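Local coordinates for protein hepatocyte growth factor-regulated tyrosine kinase substrate (Drosophila melanogaster, PDB 1DVP) that binds ubiquitin and phosphatidylinositol lipids and is essential for endosome membrane invagination and multivesicular body formation, so that activated tyrosine kinase receptors are sent for degradation, at residues C164-V169 against G189-K194; C180-Q185 against D211-A216; A193-L198 against E204-V209. One frame throughout, in Å; residues are numbered along the deposited sequence.

Contact 1 (C164-V169 against G189-K194); sequences CHRCRV and GQCTAK. With ZN (zinc ion), chain B.
Cys164, Cys167 and Cys191 converge on one zinc ion, and metal coordination is what joins residues 164-169 to residues 189-194. The SG atoms of Cys164 and Cys167 each lie 2.5 Å from the zinc, that of Cys191 2.4 Å, and Cys188, just ahead of the second segment, supplies the fourth sulfur. The two thiolates of the first segment reach the metal with different torsions: Cys164 holds SG anti to its backbone N (chi1 163°), whereas Cys167 tucks SG between backbone N and carbonyl carbon (chi1 77°), and the tight CxxC turn between them brings both sulfurs to the same ion.

Packing adds a modest share. Cys191 SG sits against the flank of Cys167, 3.8 Å from its CB, and the first methylene of Arg166 covers the same sulfur, with CB 3.9 Å from Cys191 SG. The extended arginine chain then runs on toward Asp211 at the start of helix 211-219.

Hydrogen bonds inside the first segment hold the sulfurs in place. Cys167 N donates to Cys164 SG at 3.5 Å, and Val169 N to Cys167 SG at 3.4 Å; such N-H donors probably temper the negative charge that four thiolates gather round the metal. Backbone bonds from Arg168 N to Cys164 O and from Cys164 N to Val169 O close the turn, while on the other side a type I turn from Gly189 to Thr192 presents Cys191. Two CxxC turns, Cys164-Cys167 and Cys188-Cys191, thus share one tetrahedral zinc, the first metal site of the FYVE finger.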
loop_
_atom_site.group_PDB
_atom_site.type_symbol
_atom_site.label_atom_id
_atom_site.label_comp_id
_atom_site.label_asym_id
_atom_site.label_seq_id
_atom_site.Cartn_x
_atom_site.Cartn_y
_atom_site.Cartn_z
ATOM N N CYS A 164 11.323 -8.511 5.384
ATOM C CA CYS A 164 9.940 -9.017 5.372
ATOM C C CYS A 164 9.429 -9.186 6.816
ATOM O O CYS A 164 10.056 -9.900 7.552
ATOM C CB CYS A 164 9.854 -10.382 4.727
ATOM S SG CYS A 164 8.288 -11.200 5.165
ATOM N N HIS A 165 8.267 -8.594 7.182
ATOM C CA HIS A 165 7.761 -8.643 8.558
ATOM C C HIS A 165 7.682 -10.072 9.149
ATOM O O HIS A 165 7.966 -10.296 10.329
ATOM C CB HIS A 165 6.354 -8.015 8.602
ATOM C CG HIS A 165 5.794 -7.832 9.985
ATOM N ND1 HIS A 165 6.353 -6.969 10.907
ATOM C CD2 HIS A 165 4.714 -8.379 10.588
ATOM C CE1 HIS A 165 5.646 -7.001 12.021
ATOM N NE2 HIS A 165 4.647 -7.851 11.855
ATOM N N ARG A 166 7.291 -11.029 8.323
ATOM C CA ARG A 166 7.145 -12.371 8.813
ATOM C C ARG A 166 8.419 -13.201 8.886
ATOM O O ARG A 166 8.809 -13.669 9.982
ATOM C CB ARG A 166 6.063 -13.142 7.994
ATOM C CG ARG A 166 5.662 -14.528 8.606
ATOM C CD ARG A 166 4.583 -15.211 7.750
ATOM N NE ARG A 166 3.973 -16.451 8.290
ATOM C CZ ARG A 166 3.063 -16.504 9.279
ATOM N NH1 ARG A 166 2.631 -15.414 9.918
ATOM N NH2 ARG A 166 2.497 -17.667 9.570
ATOM N N CYS A 167 9.090 -13.370 7.746
ATOM C CA CYS A 167 10.266 -14.255 7.756
ATOM C C CYS A 167 11.588 -13.553 7.974
ATOM O O CYS A 167 12.589 -14.201 8.225
ATOM C CB CYS A 167 10.285 -15.059 6.459
ATOM S SG CYS A 167 10.865 -14.146 4.970
ATOM N N ARG A 168 11.576 -12.225 7.904
ATOM C CA ARG A 168 12.741 -11.379 8.067
ATOM C C ARG A 168 13.728 -11.413 6.918
ATOM O O ARG A 168 14.832 -10.882 7.035
ATOM C CB ARG A 168 13.496 -11.679 9.387
ATOM C CG ARG A 168 12.579 -11.839 10.621
ATOM C CD ARG A 168 11.621 -10.635 10.816
ATOM N NE ARG A 168 12.301 -9.435 11.248
ATOM C CZ ARG A 168 11.682 -8.268 11.460
ATOM N NH1 ARG A 168 10.367 -8.184 11.270
ATOM N NH2 ARG A 168 12.359 -7.199 11.858
ATOM N N VAL A 169 13.375 -11.986 5.779
ATOM C CA VAL A 169 14.365 -11.979 4.689
ATOM C C VAL A 169 14.626 -10.492 4.276
ATOM O O VAL A 169 13.698 -9.654 4.298
ATOM C CB VAL A 169 13.827 -12.788 3.466
ATOM C CG1 VAL A 169 12.583 -12.086 2.935
ATOM C CG2 VAL A 169 14.883 -12.977 2.407
ATOM N N GLY A 189 7.247 -11.695 -1.343
ATOM C CA GLY A 189 6.202 -12.300 -2.153
ATOM C C GLY A 189 5.824 -13.700 -1.633
ATOM O O GLY A 189 4.649 -14.028 -1.631
ATOM N N GLN A 190 6.787 -14.506 -1.163
ATOM C CA GLN A 190 6.441 -15.820 -0.645
ATOM C C GLN A 190 5.687 -15.773 0.660
ATOM O O GLN A 190 5.024 -16.727 0.964
ATOM C CB GLN A 190 7.670 -16.757 -0.470
ATOM C CG GLN A 190 8.450 -16.814 -1.710
ATOM C CD GLN A 190 9.752 -17.508 -1.468
ATOM O OE1 GLN A 190 9.801 -18.737 -1.393
ATOM N NE2 GLN A 190 10.801 -16.739 -1.276
ATOM N N CYS A 191 5.774 -14.692 1.446
ATOM C CA CYS A 191 4.931 -14.642 2.643
ATOM C C CYS A 191 3.550 -13.984 2.379
ATOM O O CYS A 191 2.767 -13.860 3.296
ATOM C CB CYS A 191 5.619 -13.882 3.786
ATOM S SG CYS A 191 7.001 -14.849 4.560
ATOM N N THR A 192 3.288 -13.557 1.144
ATOM C CA THR A 192 2.015 -12.918 0.746
ATOM C C THR A 192 1.588 -13.466 -0.616
ATOM O O THR A 192 1.196 -12.716 -1.509
ATOM C CB THR A 192 2.163 -11.328 0.639
ATOM O OG1 THR A 192 3.367 -10.979 -0.073
ATOM C CG2 THR A 192 2.223 -10.752 1.991
ATOM N N ALA A 193 1.684 -14.784 -0.778
ATOM C CA ALA A 193 1.332 -15.402 -2.066
ATOM C C ALA A 193 -0.172 -15.801 -2.136
ATOM O O ALA A 193 -0.671 -16.253 -3.178
ATOM C CB ALA A 193 2.293 -16.652 -2.338
ATOM N N LYS A 194 -0.888 -15.637 -1.039
ATOM C CA LYS A 194 -2.315 -15.960 -1.008
ATOM C C LYS A 194 -3.124 -14.655 -1.004
ATOM O O LYS A 194 -2.625 -13.564 -0.712
ATOM C CB LYS A 194 -2.696 -16.768 0.235
ATOM C CG LYS A 194 -1.982 -18.156 0.395
ATOM C CD LYS A 194 -2.472 -18.828 1.680
ATOM C CE LYS A 194 -1.495 -19.897 2.254
ATOM N NZ LYS A 194 -1.100 -19.452 3.637
HETATM ZN ZN ZN B . 8.748 -13.349 3.941
#

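Contact 2 (C180-Q185 against D211-A216); sequences CRNCGQ and DGCFAA. With ZN (zinc ion), chain C.
This is a metal-mediated contact at the second zinc site of the FYVE finger, where the turn 180-185 meets the first turns of the C-terminal helix through Cys180, Cys183 and Cys213. Their SG atoms bind the zinc, Cys180 at 2.3 Å and the other two at 2.4 Å, and Cys210, one residue before the helix segment, completes the four-sulfur shell. Cys213 SG stands anti to its own carbonyl carbon (chi1 -75°), which directs it off the helix surface toward the turn.

Beside the metal, Asn182 packs on Cys213, its CB 3.7 Å from Cys213 SG, while Cys183 CB touches the same sulfur from the turn at 3.7 Å. A glycine in place of Asn182 would probably leave the Cys213 sulfur and methylene without this cover and open a gap between turn and helix. The turn is braced from within: Cys183 N donates to Cys180 SG at 3.5 Å, Asn182 N does so weakly, and Gly184 N bonds to Cys180 O. Gly184 adopts a left-handed conformation in which a CB would press on the preceding carbonyl oxygen.

Around the site, Val209 of strand 206-209 packs on Cys180, and Leu198 of strand 194-198 touches Asn182. On a different side of the helix, Phe214 leans on Val209 and Lys194, seating helix 211-219 against the sheet of strands 194-198 and 206-209.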
loop_
_atom_site.group_PDB
_atom_site.type_symbol
_atom_site.label_atom_id
_atom_site.label_comp_id
_atom_site.label_asym_id
_atom_site.label_seq_id
_atom_site.Cartn_x
_atom_site.Cartn_y
_atom_site.Cartn_z
ATOM N N CYS A 180 0.544 -6.272 2.771
ATOM C CA CYS A 180 -0.609 -7.103 3.078
ATOM C C CYS A 180 -1.758 -6.070 3.172
ATOM O O CYS A 180 -1.663 -5.107 3.941
ATOM C CB CYS A 180 -0.480 -7.733 4.461
ATOM S SG CYS A 180 -1.972 -8.567 5.076
ATOM N N ARG A 181 -2.845 -6.301 2.485
ATOM C CA ARG A 181 -3.970 -5.365 2.578
ATOM C C ARG A 181 -4.764 -5.478 3.886
ATOM O O ARG A 181 -5.561 -4.603 4.164
ATOM C CB ARG A 181 -4.903 -5.579 1.394
ATOM C CG ARG A 181 -4.465 -4.914 0.184
ATOM C CD ARG A 181 -3.192 -5.450 -0.385
ATOM N NE ARG A 181 -3.020 -4.906 -1.734
ATOM C CZ ARG A 181 -1.905 -4.913 -2.450
ATOM N NH1 ARG A 181 -0.756 -5.432 -2.003
ATOM N NH2 ARG A 181 -1.949 -4.369 -3.668
ATOM N N ASN A 182 -4.587 -6.540 4.685
ATOM C CA ASN A 182 -5.283 -6.644 5.957
ATOM C C ASN A 182 -4.544 -5.966 7.115
ATOM O O ASN A 182 -5.188 -5.286 7.935
ATOM C CB ASN A 182 -5.526 -8.116 6.378
ATOM C CG ASN A 182 -6.505 -8.235 7.552
ATOM O OD1 ASN A 182 -6.207 -8.873 8.577
ATOM N ND2 ASN A 182 -7.677 -7.601 7.420
ATOM N N CYS A 183 -3.216 -6.120 7.219
ATOM C CA CYS A 183 -2.523 -5.492 8.373
ATOM C C CYS A 183 -1.630 -4.326 7.975
ATOM O O CYS A 183 -1.104 -3.636 8.823
ATOM C CB CYS A 183 -1.691 -6.523 9.160
ATOM S SG CYS A 183 -0.311 -7.334 8.252
ATOM N N GLY A 184 -1.429 -4.136 6.670
ATOM C CA GLY A 184 -0.599 -3.011 6.226
ATOM C C GLY A 184 0.918 -3.189 6.321
ATOM O O GLY A 184 1.654 -2.294 5.938
ATOM N N GLN A 185 1.406 -4.318 6.854
ATOM C CA GLN A 185 2.875 -4.525 6.921
ATOM C C GLN A 185 3.428 -4.898 5.546
ATOM O O GLN A 185 2.628 -5.254 4.651
ATOM C CB GLN A 185 3.226 -5.661 7.901
ATOM C CG GLN A 185 3.342 -5.118 9.325
ATOM C CD GLN A 185 4.597 -4.259 9.464
ATOM O OE1 GLN A 185 5.503 -4.187 8.556
ATOM N NE2 GLN A 185 4.692 -3.627 10.577
ATOM N N ASP A 211 0.528 -14.405 5.435
ATOM C CA ASP A 211 0.172 -15.693 6.008
ATOM C C ASP A 211 -0.504 -15.563 7.350
ATOM O O ASP A 211 -1.498 -16.175 7.561
ATOM C CB ASP A 211 1.423 -16.590 6.073
ATOM C CG ASP A 211 1.800 -17.085 4.700
ATOM O OD1 ASP A 211 0.917 -17.061 3.851
ATOM O OD2 ASP A 211 2.934 -17.499 4.445
ATOM N N GLY A 212 0.031 -14.753 8.247
ATOM C CA GLY A 212 -0.610 -14.569 9.543
ATOM C C GLY A 212 -2.062 -14.107 9.429
ATOM O O GLY A 212 -2.940 -14.627 10.129
ATOM N N CYS A 213 -2.310 -13.107 8.566
ATOM C CA CYS A 213 -3.676 -12.562 8.336
ATOM C C CYS A 213 -4.570 -13.584 7.639
ATOM O O CYS A 213 -5.714 -13.738 7.994
ATOM C CB CYS A 213 -3.616 -11.250 7.497
ATOM S SG CYS A 213 -3.037 -9.883 8.532
ATOM N N PHE A 214 -4.058 -14.278 6.638
ATOM C CA PHE A 214 -4.855 -15.290 5.955
ATOM C C PHE A 214 -5.322 -16.359 6.960
ATOM O O PHE A 214 -6.440 -16.895 6.847
ATOM C CB PHE A 214 -4.025 -15.981 4.900
ATOM C CG PHE A 214 -4.772 -17.023 4.150
ATOM C CD1 PHE A 214 -5.507 -16.682 3.037
ATOM C CD2 PHE A 214 -4.729 -18.364 4.560
ATOM C CE1 PHE A 214 -6.185 -17.646 2.330
ATOM C CE2 PHE A 214 -5.410 -19.348 3.855
ATOM C CZ PHE A 214 -6.136 -18.992 2.741
ATOM N N ALA A 215 -4.485 -16.640 7.961
ATOM C CA ALA A 215 -4.849 -17.655 8.956
ATOM C C ALA A 215 -5.905 -17.099 9.901
ATOM O O ALA A 215 -6.890 -17.794 10.213
ATOM C CB ALA A 215 -3.612 -18.113 9.747
ATOM N N ALA A 216 -5.698 -15.853 10.340
ATOM C CA ALA A 216 -6.595 -15.175 11.285
ATOM C C ALA A 216 -7.962 -14.909 10.700
ATOM O O ALA A 216 -8.969 -15.013 11.414
ATOM C CB ALA A 216 -5.951 -13.835 11.806
HETATM ZN ZN ZN C . -1.235 -9.202 7.156
#

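Contact 3 (A193-L198 against E204-V209); sequences AKQCPL and EKEVRV
Cys196 and Val207 form a hydrogen-bonded antiparallel pair, with Val207 N to Cys196 O at 2.9 Å and Cys196 N to Val207 O at 3.1 Å. The first of these donors stands above the carbonyl plane, 55° out of it and not on a lone pair. The N-to-C directions of the short strands make an angle of 124°, well short of antiparallel. One step on, Gln195 faces Arg208 as a non-hydrogen-bonded pair, followed by a nearly straight bond from Val209 N to Lys194 O. A water bridges Lys194 N and Val209 O.

Gln195 and Arg208 share one face of the sheet, Cys196, Val207 and Val209 the other. Gln195 crosses Glu206 at about a right angle, its NE2 weakly bonded to Glu206 OE2 at 3.3 Å; the Glu206 chain runs alongside Pro197, with CG 3.3 Å from Pro197 CD. Cys196 SG meets Val209 CG1 at 4.1 Å, and Leu198 CD1 reaches Val207 CG2 at 3.7 Å.

Farther out, Phe214 and Leu217 of helix 211-219 cover this apolar cluster, while Lys194 NZ pairs with Asp211. Arg208 bonds to Thr192 OG1 and, through NE, to a citric acid molecule probably from the crystallisation liquor. Such a twisted antiparallel pair packed on the C-terminal helix is characteristic of the FYVE domain.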
loop_
_atom_site.group_PDB
_atom_site.type_symbol
_atom_site.label_atom_id
_atom_site.label_comp_id
_atom_site.label_asym_id
_atom_site.label_seq_id
_atom_site.Cartn_x
_atom_site.Cartn_y
_atom_site.Cartn_z
ATOM N N ALA A 193 1.684 -14.784 -0.778
ATOM C CA ALA A 193 1.332 -15.402 -2.066
ATOM C C ALA A 193 -0.172 -15.801 -2.136
ATOM O O ALA A 193 -0.671 -16.253 -3.178
ATOM C CB ALA A 193 2.293 -16.652 -2.338
ATOM N N LYS A 194 -0.888 -15.637 -1.039
ATOM C CA LYS A 194 -2.315 -15.960 -1.008
ATOM C C LYS A 194 -3.124 -14.655 -1.004
ATOM O O LYS A 194 -2.625 -13.564 -0.712
ATOM C CB LYS A 194 -2.696 -16.768 0.235
ATOM C CG LYS A 194 -1.982 -18.156 0.395
ATOM C CD LYS A 194 -2.472 -18.828 1.680
ATOM C CE LYS A 194 -1.495 -19.897 2.254
ATOM N NZ LYS A 194 -1.100 -19.452 3.637
ATOM N N GLN A 195 -4.387 -14.787 -1.343
ATOM C CA GLN A 195 -5.255 -13.629 -1.400
ATOM C C GLN A 195 -6.637 -14.031 -0.969
ATOM O O GLN A 195 -6.951 -15.232 -0.864
ATOM C CB GLN A 195 -5.264 -13.080 -2.807
ATOM C CG GLN A 195 -5.694 -14.067 -3.858
ATOM C CD GLN A 195 -5.641 -13.419 -5.222
ATOM O OE1 GLN A 195 -4.732 -12.613 -5.480
ATOM N NE2 GLN A 195 -6.606 -13.754 -6.116
ATOM N N CYS A 196 -7.446 -13.024 -0.675
ATOM C CA CYS A 196 -8.822 -13.208 -0.241
ATOM C C CYS A 196 -9.501 -11.848 -0.170
ATOM O O CYS A 196 -8.843 -10.791 -0.189
ATOM C CB CYS A 196 -8.912 -13.922 1.114
ATOM S SG CYS A 196 -8.343 -12.980 2.533
ATOM N N PRO A 197 -10.845 -11.861 -0.137
ATOM C CA PRO A 197 -11.512 -10.560 -0.073
ATOM C C PRO A 197 -11.492 -9.992 1.330
ATOM O O PRO A 197 -11.238 -10.721 2.292
ATOM C CB PRO A 197 -12.926 -10.868 -0.609
ATOM C CG PRO A 197 -13.126 -12.291 -0.280
ATOM C CD PRO A 197 -11.771 -12.930 -0.534
ATOM N N LEU A 198 -11.685 -8.681 1.458
ATOM C CA LEU A 198 -11.715 -8.074 2.787
ATOM C C LEU A 198 -12.935 -7.197 2.701
ATOM O O LEU A 198 -12.882 -5.946 2.727
ATOM C CB LEU A 198 -10.452 -7.275 3.023
ATOM C CG LEU A 198 -9.187 -8.163 2.996
ATOM C CD1 LEU A 198 -7.965 -7.264 2.938
ATOM C CD2 LEU A 198 -9.131 -9.050 4.219
ATOM N N GLU A 204 -14.267 -6.175 -2.085
ATOM C CA GLU A 204 -14.925 -7.442 -2.415
ATOM C C GLU A 204 -14.033 -8.399 -3.209
ATOM O O GLU A 204 -14.136 -9.609 -3.063
ATOM C CB GLU A 204 -16.234 -7.193 -3.194
ATOM C CG GLU A 204 -17.290 -6.467 -2.420
ATOM C CD GLU A 204 -17.966 -7.341 -1.378
ATOM O OE1 GLU A 204 -18.451 -8.442 -1.735
ATOM O OE2 GLU A 204 -18.025 -6.936 -0.199
ATOM N N LYS A 205 -13.165 -7.861 -4.044
ATOM C CA LYS A 205 -12.245 -8.697 -4.811
ATOM C C LYS A 205 -11.145 -9.287 -3.897
ATOM O O LYS A 205 -10.843 -8.760 -2.820
ATOM C CB LYS A 205 -11.611 -7.842 -5.891
ATOM C CG LYS A 205 -10.557 -6.856 -5.350
ATOM C CD LYS A 205 -10.064 -5.895 -6.436
ATOM C CE LYS A 205 -9.553 -6.630 -7.638
ATOM N NZ LYS A 205 -8.063 -6.868 -7.533
ATOM N N GLU A 206 -10.563 -10.398 -4.319
ATOM C CA GLU A 206 -9.510 -11.040 -3.552
ATOM C C GLU A 206 -8.236 -10.223 -3.740
ATOM O O GLU A 206 -7.833 -9.970 -4.868
ATOM C CB GLU A 206 -9.307 -12.462 -4.041
ATOM C CG GLU A 206 -10.381 -13.369 -3.497
ATOM C CD GLU A 206 -10.173 -14.814 -3.842
ATOM O OE1 GLU A 206 -11.023 -15.646 -3.447
ATOM O OE2 GLU A 206 -9.158 -15.118 -4.507
ATOM N N VAL A 207 -7.631 -9.805 -2.634
ATOM C CA VAL A 207 -6.427 -9.005 -2.673
ATOM C C VAL A 207 -5.292 -9.733 -1.896
ATOM O O VAL A 207 -5.535 -10.656 -1.120
ATOM C CB VAL A 207 -6.689 -7.614 -2.035
ATOM C CG1 VAL A 207 -7.650 -6.775 -2.904
ATOM C CG2 VAL A 207 -7.283 -7.787 -0.649
ATOM N N ARG A 208 -4.051 -9.273 -2.080
ATOM C CA ARG A 208 -2.888 -9.890 -1.420
ATOM C C ARG A 208 -2.942 -9.759 0.124
ATOM O O ARG A 208 -3.228 -8.682 0.600
ATOM C CB ARG A 208 -1.618 -9.203 -1.961
ATOM C CG ARG A 208 -0.325 -9.647 -1.243
ATOM C CD ARG A 208 0.829 -8.738 -1.578
ATOM N NE ARG A 208 1.055 -8.719 -3.015
ATOM C CZ ARG A 208 1.718 -9.642 -3.701
ATOM N NH1 ARG A 208 2.236 -10.684 -3.087
ATOM N NH2 ARG A 208 1.882 -9.502 -5.000
ATOM N N VAL A 209 -2.732 -10.861 0.885
ATOM C CA VAL A 209 -2.664 -10.812 2.342
ATOM C C VAL A 209 -1.429 -11.658 2.823
ATOM O O VAL A 209 -0.957 -12.532 2.115
ATOM C CB VAL A 209 -3.931 -11.383 3.023
ATOM C CG1 VAL A 209 -5.150 -10.477 2.768
ATOM C CG2 VAL A 209 -4.261 -12.769 2.500
HETATM O O HOH W 1 -0.271 -15.202 1.715
#

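All three contacts belong to the FYVE zinc finger, the C-terminal of the two domains in this VHS-FYVE fragment. Contacts 1 and 2 lie about 10 Å apart between centres, and their segments alternate along the chain, so each zinc ties together chain that the other has looped past: the cross-braced topology of FYVE and RING fingers. Contact 3 is nested within the loop closed by contact 2, about 9 Å from it between centres, and takes up Ala193 and Lys194 where contact 1 ends. Strand 206-209 leads into helix 211-219, and a probable hydrogen bond from Arg181 N to Arg208 O (3.1 Å) joins contact 2 to the sheet. Two metals thus organise a small domain of short strands and one C-terminal helix.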